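Local coordinates for protein glucose-6-phosphate 1-dehydrogenase (Kluyveromyces lactis, PDB 7E6I) that oxidises glucose 6-phosphate to 6-phosphogluconolactone with NADP+ as acceptor, probably setting the pace of the oxidative pentose phosphate pathway, at residues N8-I13 / K43-A48. Sequence-based numbering, arbitrary orientation.
Sequences NTVITI and KIIGYA
Ile11 and Ile13 each use both backbone N and O to hydrogen-bond strand 43-48, which runs parallel to residues 10-13 at an axis angle of 22°. Ile11 N donates to Lys43 O, and Ile11 O accepts from Ile45 N at 2.8 Å. Ile13 N reaches Ile45 O at 2.7 Å, and Ile13 O takes Tyr47 N at 3.0 Å. That last donor sits above the carbonyl plane, 38° out of it. Lys43 N to Thr9 O adds a fifth hydrogen bond. Acceptor oxygens also receive CA-H...O contacts, as at Ile45 O from Thr12 CA, 3.1 Å.

With helix 19-34 as the crossover, the strands form the first beta-alpha-beta unit of the Rossmann-type NADP-binding domain. The full strand 10-14 is an inner strand; the backbones of Val10 and Thr12 hydrogen-bond strand 117-122. The Ile13 side chain touches Ser21, expected by similarity to bind NADP+.

Apolar contacts form on both faces. Ile13 and Ile44 lie side by side, with Ile13 CD1 3.6 Å from Ile44 CG2, and both touch Phe26 of the crossover helix. On the other face, Val10 CG2 meets Ile45 CD1 at 3.8 Å. Val10 chi1 of 39° sets CG1 between N and C and leaves CG2, opposite N, to meet Ile45. Helix 94-110 covers this pair through Ile104 and Leu100.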
# COMPACT_ATOMS: atom_id res chain seq x y z
N ASN A 8 8.87 25.80 10.94
CA ASN A 8 7.63 26.58 10.90
C ASN A 8 6.64 26.04 9.87
O ASN A 8 5.79 26.78 9.36
CB ASN A 8 7.93 28.06 10.65
CG ASN A 8 9.03 28.58 11.55
OD1 ASN A 8 9.08 28.26 12.73
ND2 ASN A 8 9.95 29.35 10.97
N THR A 9 6.73 24.75 9.58
CA THR A 9 5.71 24.10 8.78
C THR A 9 4.46 23.84 9.61
O THR A 9 4.54 23.42 10.77
CB THR A 9 6.25 22.78 8.22
OG1 THR A 9 7.10 22.17 9.19
CG2 THR A 9 7.07 23.07 7.01
N VAL A 10 3.31 24.11 9.02
CA VAL A 10 2.04 23.83 9.67
C VAL A 10 1.43 22.61 9.00
O VAL A 10 1.21 22.60 7.78
CB VAL A 10 1.10 25.05 9.65
CG1 VAL A 10 1.21 25.77 8.33
CG2 VAL A 10 -0.35 24.64 9.96
N ILE A 11 1.18 21.58 9.79
CA ILE A 11 0.51 20.38 9.34
C ILE A 11 -0.90 20.41 9.90
O ILE A 11 -1.08 20.38 11.12
CB ILE A 11 1.27 19.12 9.79
CG1 ILE A 11 2.66 19.07 9.15
CG2 ILE A 11 0.49 17.87 9.47
CD1 ILE A 11 3.61 18.08 9.83
N THR A 12 -1.90 20.49 9.02
CA THR A 12 -3.30 20.39 9.42
C THR A 12 -3.83 19.01 9.05
O THR A 12 -3.77 18.61 7.89
CB THR A 12 -4.15 21.47 8.76
OG1 THR A 12 -3.54 22.75 8.94
CG2 THR A 12 -5.53 21.49 9.38
N ILE A 13 -4.37 18.30 10.05
CA ILE A 13 -4.95 16.97 9.85
C ILE A 13 -6.47 17.13 9.88
O ILE A 13 -7.07 17.27 10.94
CB ILE A 13 -4.49 15.97 10.91
CG1 ILE A 13 -2.98 15.77 10.87
CG2 ILE A 13 -5.17 14.62 10.71
CD1 ILE A 13 -2.23 16.76 11.73
N LYS A 43 3.86 23.36 13.54
CA LYS A 43 2.54 23.55 14.13
C LYS A 43 1.58 22.46 13.63
O LYS A 43 1.27 22.40 12.44
CB LYS A 43 1.98 24.94 13.82
CG LYS A 43 0.76 25.28 14.67
CD LYS A 43 0.57 26.78 14.89
CE LYS A 43 -0.55 27.06 15.87
NZ LYS A 43 -1.10 25.78 16.42
N ILE A 44 1.11 21.63 14.55
CA ILE A 44 0.20 20.53 14.21
C ILE A 44 -1.21 20.92 14.64
O ILE A 44 -1.46 21.14 15.83
CB ILE A 44 0.64 19.22 14.87
CG1 ILE A 44 2.11 18.96 14.57
CG2 ILE A 44 -0.17 18.08 14.35
CD1 ILE A 44 2.60 17.64 15.07
N ILE A 45 -2.12 20.98 13.67
CA ILE A 45 -3.50 21.42 13.88
C ILE A 45 -4.46 20.32 13.44
O ILE A 45 -4.44 19.90 12.27
CB ILE A 45 -3.82 22.70 13.10
CG1 ILE A 45 -2.86 23.84 13.47
CG2 ILE A 45 -5.24 23.11 13.33
CD1 ILE A 45 -3.04 25.05 12.58
N GLY A 46 -5.32 19.88 14.35
CA GLY A 46 -6.36 18.93 14.03
C GLY A 46 -7.68 19.64 13.83
O GLY A 46 -8.14 20.37 14.71
N TYR A 47 -8.30 19.41 12.68
CA TYR A 47 -9.56 20.04 12.29
C TYR A 47 -10.62 18.97 12.10
O TYR A 47 -10.37 17.95 11.45
CB TYR A 47 -9.37 20.86 11.00
CG TYR A 47 -10.54 21.68 10.49
CD1 TYR A 47 -11.68 21.06 9.99
CD2 TYR A 47 -10.49 23.06 10.46
CE1 TYR A 47 -12.74 21.81 9.50
CE2 TYR A 47 -11.55 23.82 9.98
CZ TYR A 47 -12.67 23.19 9.50
OH TYR A 47 -13.72 23.94 9.03
N ALA A 48 -11.81 19.20 12.67
CA ALA A 48 -12.99 18.35 12.48
C ALA A 48 -14.23 19.12 12.94
O ALA A 48 -14.14 20.22 13.49
CB ALA A 48 -12.86 17.01 13.23